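Local coordinates for protein VP1 (Polyomavirus HPyV7, PDB 4PCH) that forms the pentameric capsomers of the viral capsid as the major coat protein, and probably takes part in attachment to host-cell receptors, at residues L59-L68 with C220-D231; Q41-M49 with S249-Y258. All blocks are in the same frame, centred on the assembly; numbering follows the deposited sequence.

Interaction 1 (L59-L68 with C220-D231); sequences LCYSVAVINL and CTFGSVYLTSAD
Strands 62-67 and 224-231 lie side by side, antiparallel, in the jelly-roll core of VP1, joined by a ladder of backbone hydrogen bonds. Ser62 with Ser229, Ala64 with Leu227 and Ile66 with Val225 are the hydrogen-bonded pairs; the straightest link runs from Ile66 N to Val225 O, 2.9 Å with 178° at the hydrogen. Between them Val63-Thr228, Val65-Tyr226 and Asn67-Ser224 form non-hydrogen-bonded pairs.

On the face with Val65, its CG1 sits 3.9 Å from the centroid of the Tyr226 ring, a CH-pi contact over the ring face but offset toward the rim. CG1 gets there because it points away from the backbone N (chi1 -172°), which leaves CG2 near the ring's CD2-CE2 side. Farther along the same face, in one of the two conformers of Asn67, Ser224 OG donates to OD1. Tyr61 comes in beyond the ladder's other end: its CD1 lies 4.0 Å from Ala230 CB, and its hydroxyl reaches the carbonyl of Trp174.

The face of Ala64, Ile66, Val225 and Leu227 is apolar toward its Asn67 end, with Ser62 and Ser229 at the other. Ile66 CB meets Val225 CG1 at 3.8 Å, and the CG1 of Ile66 crosses to Leu227 CD1; Ala64 and Ile66 also touch strand 9-27, while Leu227 rests on Phe262. Leu68 CD1 packs 3.7 Å from Cys220 CB, against the first residue of the type I turn Cys220-Gly223. That turn is tied to the strand end by Leu68 N donating to Gly223 O, and a water donates to both Gly223 O and Leu68 O.

The six ladder bonds satisfy the inward-facing N-H and C=O groups of their six residues, while Tyr226 bonds outward to Gly124; the mostly apolar side chains alongside can therefore pack without polar partners.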
loop_
_atom_site.group_PDB
_atom_site.type_symbol
_atom_site.label_atom_id
_atom_site.label_comp_id
_atom_site.label_asym_id
_atom_site.label_seq_id
_atom_site.Cartn_x
_atom_site.Cartn_y
_atom_site.Cartn_z
ATOM N N LEU B 59 -12.908 -21.688 -10.331
ATOM C CA LEU B 59 -12.298 -20.931 -11.437
ATOM C C LEU B 59 -11.112 -21.694 -12.017
ATOM O O LEU B 59 -10.240 -22.171 -11.274
ATOM C CB LEU B 59 -11.847 -19.528 -11.012
ATOM C CG LEU B 59 -11.383 -18.608 -12.154
ATOM C CD1 LEU B 59 -12.532 -18.292 -13.104
ATOM C CD2 LEU B 59 -10.756 -17.350 -11.590
ATOM N N CYS B 60 -11.077 -21.799 -13.356
ATOM C CA CYS B 60 -9.961 -22.426 -14.038
ATOM C C CYS B 60 -9.152 -21.419 -14.829
ATOM O O CYS B 60 -9.628 -20.340 -15.118
ATOM C CB CYS B 60 -10.457 -23.546 -14.958
ATOM S SG CYS B 60 -11.199 -24.952 -14.112
ATOM N N TYR B 61 -7.917 -21.762 -15.185
ATOM C CA TYR B 61 -7.168 -20.870 -16.056
ATOM C C TYR B 61 -7.870 -20.733 -17.417
ATOM O O TYR B 61 -8.454 -21.712 -17.944
ATOM C CB TYR B 61 -5.767 -21.389 -16.300
ATOM C CG TYR B 61 -4.843 -21.300 -15.113
ATOM C CD1 TYR B 61 -4.188 -20.113 -14.798
ATOM C CD2 TYR B 61 -4.591 -22.407 -14.336
ATOM C CE1 TYR B 61 -3.332 -20.027 -13.713
ATOM C CE2 TYR B 61 -3.716 -22.348 -13.249
ATOM C CZ TYR B 61 -3.097 -21.147 -12.932
ATOM O OH TYR B 61 -2.244 -21.116 -11.855
ATOM N N SER B 62 -7.790 -19.521 -17.942
ATOM C CA SER B 62 -8.170 -19.185 -19.287
ATOM C C SER B 62 -6.942 -19.287 -20.145
ATOM O O SER B 62 -5.870 -18.883 -19.714
ATOM C CB SER B 62 -8.680 -17.744 -19.331
ATOM O OG SER B 62 -9.887 -17.593 -18.576
ATOM N N VAL B 63 -7.108 -19.780 -21.368
ATOM C CA VAL B 63 -5.994 -19.882 -22.305
ATOM C C VAL B 63 -6.437 -19.400 -23.673
ATOM O O VAL B 63 -7.590 -19.593 -24.086
ATOM C CB VAL B 63 -5.435 -21.322 -22.416
ATOM C CG1 VAL B 63 -4.809 -21.769 -21.099
ATOM C CG2 VAL B 63 -6.506 -22.299 -22.817
ATOM N N ALA B 64 -5.498 -18.827 -24.396
ATOM C CA ALA B 64 -5.694 -18.507 -25.806
ATOM C C ALA B 64 -4.395 -18.808 -26.522
ATOM O O ALA B 64 -3.328 -18.595 -25.955
ATOM C CB ALA B 64 -6.087 -17.061 -26.004
ATOM N N VAL B 65 -4.512 -19.332 -27.745
ATOM C CA VAL B 65 -3.363 -19.558 -28.608
ATOM C C VAL B 65 -3.624 -18.763 -29.875
ATOM O O VAL B 65 -4.568 -19.053 -30.626
ATOM C CB VAL B 65 -3.126 -21.031 -28.939
ATOM C CG1 VAL B 65 -1.802 -21.185 -29.674
ATOM C CG2 VAL B 65 -3.092 -21.873 -27.673
ATOM N N ILE B 66 -2.781 -17.759 -30.089
ATOM C CA ILE B 66 -2.987 -16.761 -31.125
ATOM C C ILE B 66 -1.963 -17.009 -32.226
ATOM O O ILE B 66 -0.767 -16.930 -31.987
ATOM C CB ILE B 66 -2.788 -15.318 -30.591
ATOM C CG1 ILE B 66 -3.614 -15.042 -29.321
ATOM C CG2 ILE B 66 -3.145 -14.312 -31.673
ATOM C CD1 ILE B 66 -5.071 -15.372 -29.446
ATOM N N ASN B 67 -2.446 -17.291 -33.425
ATOM C CA ASN B 67 -1.556 -17.520 -34.549
ATOM C C ASN B 67 -0.906 -16.194 -35.023
ATOM O O ASN B 67 -1.528 -15.146 -35.043
ATOM C CB ASN B 67 -2.293 -18.229 -35.680
ATOM C CG ASN B 67 -2.832 -19.602 -35.268
ATOM O OD1 ASN B 67 -2.209 -20.337 -34.491
ATOM N ND2 ASN B 67 -3.983 -19.947 -35.785
ATOM N N LEU B 68 0.360 -16.261 -35.388
ATOM C CA LEU B 68 1.088 -15.101 -35.873
ATOM C C LEU B 68 1.264 -15.272 -37.375
ATOM O O LEU B 68 1.137 -16.363 -37.883
ATOM C CB LEU B 68 2.452 -15.021 -35.188
ATOM C CG LEU B 68 2.328 -14.958 -33.662
ATOM C CD1 LEU B 68 3.683 -15.131 -33.018
ATOM C CD2 LEU B 68 1.695 -13.657 -33.208
ATOM N N CYS B 220 8.555 -17.118 -30.307
ATOM C CA CYS B 220 7.322 -17.801 -30.647
ATOM C C CYS B 220 7.608 -18.752 -31.803
ATOM O O CYS B 220 7.098 -18.582 -32.918
ATOM C CB CYS B 220 6.259 -16.782 -31.022
ATOM S SG CYS B 220 5.757 -15.710 -29.642
ATOM N N THR B 221 8.392 -19.785 -31.524
ATOM C CA THR B 221 8.995 -20.585 -32.578
ATOM C C THR B 221 8.003 -21.487 -33.285
ATOM O O THR B 221 8.298 -21.978 -34.373
ATOM C CB THR B 221 10.136 -21.460 -32.044
ATOM O OG1 THR B 221 9.631 -22.385 -31.097
ATOM C CG2 THR B 221 11.213 -20.604 -31.351
ATOM N N PHE B 222 6.862 -21.743 -32.635
ATOM C CA PHE B 222 5.832 -22.595 -33.238
ATOM C C PHE B 222 4.855 -21.799 -34.089
ATOM O O PHE B 222 3.899 -22.384 -34.593
ATOM C CB PHE B 222 5.031 -23.364 -32.169
ATOM C CG PHE B 222 5.866 -24.211 -31.244
ATOM C CD1 PHE B 222 7.054 -24.774 -31.642
ATOM C CD2 PHE B 222 5.398 -24.487 -29.963
ATOM C CE1 PHE B 222 7.792 -25.571 -30.781
ATOM C CE2 PHE B 222 6.120 -25.290 -29.109
ATOM C CZ PHE B 222 7.310 -25.825 -29.508
ATOM N N GLY B 223 5.039 -20.475 -34.177
ATOM C CA GLY B 223 4.180 -19.612 -35.002
ATOM C C GLY B 223 2.937 -19.059 -34.329
ATOM O O GLY B 223 2.058 -18.479 -34.982
ATOM N N SER B 224 2.858 -19.230 -33.012
ATOM C CA SER B 224 1.763 -18.720 -32.223
ATOM C C SER B 224 2.304 -18.190 -30.911
ATOM O O SER B 224 3.376 -18.587 -30.486
ATOM C CB SER B 224 0.765 -19.830 -31.856
ATOM O OG SER B 224 0.176 -20.431 -32.970
ATOM N N VAL B 225 1.508 -17.339 -30.271
ATOM C CA VAL B 225 1.792 -16.868 -28.911
ATOM C C VAL B 225 0.713 -17.444 -27.991
ATOM O O VAL B 225 -0.462 -17.523 -28.362
ATOM C CB VAL B 225 1.916 -15.341 -28.840
ATOM C CG1 VAL B 225 0.651 -14.630 -29.248
ATOM C CG2 VAL B 225 2.337 -14.890 -27.444
ATOM N N TYR B 226 1.133 -17.844 -26.793
ATOM C CA TYR B 226 0.298 -18.569 -25.849
ATOM C C TYR B 226 0.056 -17.622 -24.688
ATOM O O TYR B 226 1.027 -17.108 -24.110
ATOM C CB TYR B 226 1.012 -19.832 -25.345
ATOM C CG TYR B 226 1.164 -20.891 -26.433
ATOM C CD1 TYR B 226 2.007 -20.676 -27.498
ATOM C CD2 TYR B 226 0.444 -22.076 -26.394
ATOM C CE1 TYR B 226 2.131 -21.611 -28.512
ATOM C CE2 TYR B 226 0.563 -23.020 -27.388
ATOM C CZ TYR B 226 1.411 -22.775 -28.458
ATOM O OH TYR B 226 1.561 -23.679 -29.473
ATOM N N LEU B 227 -1.220 -17.346 -24.436
ATOM C CA LEU B 227 -1.667 -16.471 -23.337
ATOM C C LEU B 227 -2.414 -17.285 -22.323
ATOM O O LEU B 227 -3.211 -18.143 -22.688
ATOM C CB LEU B 227 -2.581 -15.381 -23.887
ATOM C CG LEU B 227 -1.927 -14.483 -24.949
ATOM C CD1 LEU B 227 -2.955 -13.524 -25.504
ATOM C CD2 LEU B 227 -0.691 -13.767 -24.410
ATOM N N THR B 228 -2.189 -16.986 -21.041
ATOM C CA THR B 228 -2.866 -17.694 -19.949
ATOM C C THR B 228 -3.254 -16.640 -18.914
ATOM O O THR B 228 -2.505 -15.699 -18.701
ATOM C CB THR B 228 -1.970 -18.775 -19.310
ATOM O OG1 THR B 228 -1.387 -19.600 -20.330
ATOM C CG2 THR B 228 -2.762 -19.676 -18.360
ATOM N N SER B 229 -4.449 -16.769 -18.331
ATOM C CA SER B 229 -4.834 -15.813 -17.295
ATOM C C SER B 229 -5.767 -16.420 -16.270
ATOM O O SER B 229 -6.356 -17.463 -16.498
ATOM C CB SER B 229 -5.447 -14.553 -17.913
ATOM O OG SER B 229 -6.707 -14.783 -18.487
ATOM N N ALA B 230 -5.863 -15.767 -15.105
ATOM C CA ALA B 230 -6.916 -16.066 -14.152
ATOM C C ALA B 230 -7.085 -14.849 -13.283
ATOM O O ALA B 230 -6.086 -14.294 -12.771
ATOM C CB ALA B 230 -6.546 -17.263 -13.295
ATOM N N ASP B 231 -8.331 -14.440 -13.104
ATOM C CA ASP B 231 -8.660 -13.251 -12.333
ATOM C C ASP B 231 -9.891 -13.521 -11.484
ATOM O O ASP B 231 -11.023 -13.433 -11.953
ATOM C CB ASP B 231 -8.855 -12.051 -13.264
ATOM C CG ASP B 231 -7.555 -11.620 -13.911
ATOM O OD1 ASP B 231 -6.716 -10.937 -13.237
ATOM O OD2 ASP B 231 -7.308 -12.036 -15.069
HETATM O O HOH W 1 1.940 -18.770 -37.547
#

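Interaction 2 (Q41-M49 with S249-Y258); sequences QSRGLPYTM and SNQRTVQAGY
Arg43 runs extended from CG to NE (chi2 175°, chi3 178°), while Gln255, its CG opposite the backbone N, folds back at chi2 (73°), and the two side chains meet obliquely with Gln255 OE1 near the guanidinium edge. Arg43 NE donates to OE1 at 2.8 Å, somewhat bent and with the donor tilted from the amide's carbonyl plane; NH2 adds a weak second bond to the same oxygen. The amide is held from its other end as well: Gln255 NE2 donates to Ala256 O at 2.9 Å, in plane and on a lone pair, and to a water that also donates to Ser42 OG. These bonds fix which way the amide is flipped. Arg43 NH1 goes on to Ser100 O.

The backbones here make a short, irregular antiparallel pairing at the start of strand 253-271, which belongs to the curved sheet of the VP1 jelly roll. Ala256 N donates to Ser42 O at 2.8 Å and Gly44 N, at a longer 3.3 Å, to Val254 O. The chain then turns a corner at Leu45, and waters bridge the two segments: one donates to Gly44 O and Thr253 OG1, another links Leu45 O with Val254 N. Direct bonding resumes where Tyr47 N donates to Arg252 O, 3.0 Å away and nearly straight.

Tyr47 CD1 lies 3.9 Å from Val254 CG2, and its ring carries the hydroxyl on to Glu172 and to Ala99 N of a neighbouring subunit. Beyond it, the bent Met49 side chain sets CG 3.7 Å from Ser249 CB and packs on Tyr103 of that same neighbour. At the other end, Ser42 OG bonds to Asp153 O of a different neighbouring subunit.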
loop_
_atom_site.group_PDB
_atom_site.type_symbol
_atom_site.label_atom_id
_atom_site.label_comp_id
_atom_site.label_asym_id
_atom_site.label_seq_id
_atom_site.Cartn_x
_atom_site.Cartn_y
_atom_site.Cartn_z
ATOM N N GLN B 41 -18.129 -17.619 -18.366
ATOM C CA GLN B 41 -19.055 -16.896 -17.494
ATOM C C GLN B 41 -18.188 -16.217 -16.445
ATOM O O GLN B 41 -17.121 -16.741 -16.094
ATOM C CB GLN B 41 -20.041 -17.858 -16.805
ATOM C CG GLN B 41 -21.147 -18.392 -17.694
ATOM C CD GLN B 41 -22.562 -18.123 -17.178
ATOM O OE1 GLN B 41 -23.226 -19.029 -16.632
ATOM N NE2 GLN B 41 -23.047 -16.870 -17.365
ATOM N N SER B 42 -18.636 -15.058 -15.959
ATOM C CA SER B 42 -17.868 -14.302 -14.960
ATOM C C SER B 42 -18.269 -14.550 -13.508
ATOM O O SER B 42 -17.603 -14.073 -12.609
ATOM C CB SER B 42 -17.897 -12.793 -15.263
ATOM O OG SER B 42 -19.211 -12.325 -15.384
ATOM N N ARG B 43 -19.362 -15.268 -13.285
ATOM C CA ARG B 43 -19.685 -15.832 -11.978
ATOM C C ARG B 43 -19.932 -17.320 -12.166
ATOM O O ARG B 43 -20.568 -17.718 -13.138
ATOM C CB ARG B 43 -20.916 -15.179 -11.403
ATOM C CG ARG B 43 -20.674 -13.750 -10.968
ATOM C CD ARG B 43 -21.940 -13.072 -10.499
ATOM N NE ARG B 43 -21.638 -11.707 -10.055
ATOM C CZ ARG B 43 -22.423 -10.947 -9.291
ATOM N NH1 ARG B 43 -23.637 -11.343 -8.900
ATOM N NH2 ARG B 43 -22.010 -9.721 -8.977
ATOM N N GLY B 44 -19.437 -18.101 -11.220
ATOM C CA GLY B 44 -19.620 -19.543 -11.261
ATOM C C GLY B 44 -20.959 -19.950 -10.715
ATOM O O GLY B 44 -21.798 -19.110 -10.338
ATOM N N LEU B 45 -21.190 -21.258 -10.702
ATOM C CA LEU B 45 -22.293 -21.826 -9.925
ATOM C C LEU B 45 -21.916 -21.605 -8.468
ATOM O O LEU B 45 -20.767 -21.283 -8.173
ATOM C CB LEU B 45 -22.406 -23.323 -10.170
ATOM C CG LEU B 45 -22.684 -23.726 -11.613
ATOM C CD1 LEU B 45 -22.604 -25.240 -11.755
ATOM C CD2 LEU B 45 -24.030 -23.224 -12.060
ATOM N N PRO B 46 -22.881 -21.751 -7.541
ATOM C CA PRO B 46 -22.554 -21.587 -6.120
ATOM C C PRO B 46 -21.401 -22.476 -5.745
ATOM O O PRO B 46 -21.355 -23.655 -6.160
ATOM C CB PRO B 46 -23.853 -22.026 -5.409
ATOM C CG PRO B 46 -24.918 -21.691 -6.399
ATOM C CD PRO B 46 -24.307 -22.015 -7.741
ATOM N N TYR B 47 -20.439 -21.913 -5.033
ATOM C CA TYR B 47 -19.167 -22.594 -4.777
ATOM C C TYR B 47 -19.332 -23.744 -3.771
ATOM O O TYR B 47 -18.605 -24.755 -3.853
ATOM C CB TYR B 47 -18.115 -21.584 -4.314
ATOM C CG TYR B 47 -16.768 -22.197 -4.135
ATOM C CD1 TYR B 47 -15.874 -22.326 -5.201
ATOM C CD2 TYR B 47 -16.380 -22.713 -2.912
ATOM C CE1 TYR B 47 -14.642 -22.918 -5.042
ATOM C CE2 TYR B 47 -15.151 -23.316 -2.751
ATOM C CZ TYR B 47 -14.273 -23.411 -3.817
ATOM O OH TYR B 47 -13.073 -24.075 -3.599
ATOM N N THR B 48 -20.331 -23.591 -2.893
ATOM C CA THR B 48 -20.644 -24.457 -1.749
ATOM C C THR B 48 -19.650 -24.230 -0.599
ATOM O O THR B 48 -18.530 -23.744 -0.804
ATOM C CB THR B 48 -20.664 -25.979 -2.050
ATOM O OG1 THR B 48 -19.314 -26.475 -2.086
ATOM C CG2 THR B 48 -21.397 -26.310 -3.376
ATOM N N MET B 49 -20.074 -24.601 0.602
ATOM C CA MET B 49 -19.200 -24.647 1.776
ATOM C C MET B 49 -18.619 -26.051 1.995
ATOM O O MET B 49 -18.188 -26.384 3.097
ATOM C CB MET B 49 -19.973 -24.183 3.015
ATOM C CG MET B 49 -20.550 -22.771 2.916
ATOM S SD MET B 49 -19.332 -21.465 2.736
ATOM C CE MET B 49 -19.487 -20.999 1.017
ATOM N N SER B 249 -25.119 -18.997 2.812
ATOM C CA SER B 249 -23.789 -19.400 2.397
ATOM C C SER B 249 -23.851 -20.307 1.172
ATOM O O SER B 249 -22.896 -20.377 0.410
ATOM C CB SER B 249 -23.049 -20.110 3.528
ATOM O OG SER B 249 -23.720 -21.254 3.982
ATOM N N ASN B 250 -24.986 -21.008 0.995
ATOM C CA ASN B 250 -25.132 -21.873 -0.170
ATOM C C ASN B 250 -25.377 -21.117 -1.485
ATOM O O ASN B 250 -25.501 -21.768 -2.555
ATOM C CB ASN B 250 -26.212 -22.943 0.053
ATOM C CG ASN B 250 -27.626 -22.371 0.080
ATOM O OD1 ASN B 250 -27.834 -21.162 0.078
ATOM N ND2 ASN B 250 -28.617 -23.263 0.151
ATOM N N GLN B 251 -25.440 -19.790 -1.425
ATOM C CA GLN B 251 -25.504 -18.955 -2.644
ATOM C C GLN B 251 -24.201 -18.214 -2.984
ATOM O O GLN B 251 -24.077 -17.663 -4.083
ATOM C CB GLN B 251 -26.655 -17.962 -2.553
ATOM C CG GLN B 251 -28.030 -18.618 -2.489
ATOM C CD GLN B 251 -29.142 -17.613 -2.290
ATOM O OE1 GLN B 251 -28.893 -16.444 -2.038
ATOM N NE2 GLN B 251 -30.395 -18.075 -2.390
ATOM N N ARG B 252 -23.208 -18.256 -2.093
ATOM C CA ARG B 252 -21.963 -17.534 -2.354
ATOM C C ARG B 252 -21.307 -18.121 -3.602
ATOM O O ARG B 252 -21.231 -19.361 -3.770
ATOM C CB ARG B 252 -21.004 -17.608 -1.170
ATOM C CG ARG B 252 -21.496 -17.000 0.124
ATOM C CD ARG B 252 -21.550 -15.487 0.062
ATOM N NE ARG B 252 -20.200 -14.907 0.095
ATOM C CZ ARG B 252 -19.957 -13.621 -0.106
ATOM N NH1 ARG B 252 -20.966 -12.785 -0.326
ATOM N NH2 ARG B 252 -18.704 -13.171 -0.106
ATOM N N THR B 253 -20.860 -17.218 -4.467
ATOM C CA THR B 253 -20.394 -17.538 -5.798
ATOM C C THR B 253 -19.063 -16.844 -6.067
ATOM O O THR B 253 -18.848 -15.725 -5.622
ATOM C CB THR B 253 -21.486 -17.048 -6.752
ATOM O OG1 THR B 253 -22.655 -17.900 -6.596
ATOM C CG2 THR B 253 -21.049 -17.069 -8.127
ATOM N N VAL B 254 -18.182 -17.469 -6.824
ATOM C CA VAL B 254 -16.952 -16.784 -7.241
ATOM C C VAL B 254 -17.227 -15.705 -8.278
ATOM O O VAL B 254 -17.932 -15.937 -9.276
ATOM C CB VAL B 254 -15.916 -17.794 -7.773
ATOM C CG1 VAL B 254 -14.716 -17.072 -8.335
ATOM C CG2 VAL B 254 -15.542 -18.759 -6.673
ATOM N N GLN B 255 -16.649 -14.527 -8.052
ATOM C CA GLN B 255 -16.658 -13.430 -9.013
ATOM C C GLN B 255 -15.345 -13.365 -9.714
ATOM O O GLN B 255 -14.298 -13.144 -9.086
ATOM C CB GLN B 255 -16.903 -12.076 -8.314
ATOM C CG GLN B 255 -16.834 -10.860 -9.240
ATOM C CD GLN B 255 -18.034 -10.774 -10.139
ATOM O OE1 GLN B 255 -19.183 -10.512 -9.680
ATOM N NE2 GLN B 255 -17.816 -11.011 -11.420
ATOM N N ALA B 256 -15.381 -13.547 -11.036
ATOM C CA ALA B 256 -14.190 -13.377 -11.847
ATOM C C ALA B 256 -14.213 -12.046 -12.578
ATOM O O ALA B 256 -15.227 -11.358 -12.633
ATOM C CB ALA B 256 -14.073 -14.529 -12.854
ATOM N N GLY B 257 -13.073 -11.657 -13.133
ATOM C CA GLY B 257 -13.058 -10.539 -14.083
ATOM C C GLY B 257 -13.953 -10.829 -15.267
ATOM O O GLY B 257 -14.272 -11.974 -15.549
ATOM N N TYR B 258 -14.384 -9.775 -15.957
ATOM C CA TYR B 258 -15.187 -9.914 -17.153
ATOM C C TYR B 258 -14.385 -10.404 -18.344
ATOM O O TYR B 258 -14.933 -10.845 -19.356
ATOM C CB TYR B 258 -15.754 -8.557 -17.499
ATOM C CG TYR B 258 -16.725 -7.969 -16.501
ATOM C CD1 TYR B 258 -17.453 -8.775 -15.605
ATOM C CD2 TYR B 258 -17.021 -6.618 -16.550
ATOM C CE1 TYR B 258 -18.392 -8.210 -14.756
ATOM C CE2 TYR B 258 -17.992 -6.052 -15.723
ATOM C CZ TYR B 258 -18.671 -6.858 -14.827
ATOM O OH TYR B 258 -19.634 -6.260 -14.042
HETATM O O HOH W 2 -20.150 -11.020 -13.239
HETATM O O HOH W 3 -24.118 -18.524 -8.822
HETATM O O HOH W 4 -18.361 -20.189 -8.002
HETATM O O HOH W 5 -22.055 -21.420 -2.113
#

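After strand 9-27 the chain reaches 41-49, then runs through a short connection into 59-68. From there a long excursion, with strands such as 79-93 and 117-124, passes before 220-231 returns to close interaction 1. Strand 224-236 continues past it, and 249-258 comes back to close interaction 2, so the loop closed by interaction 1 lies inside that closed by interaction 2. The contact centres are about 24 Å apart, yet they join: Asp231 O probably accepts a hydrogen bond from Gly257 N, and Leu59 packs on Ala256. Strands 224-236 and 253-271, neighbours in one sheet, thus connect the core pairing to the subunit interfaces.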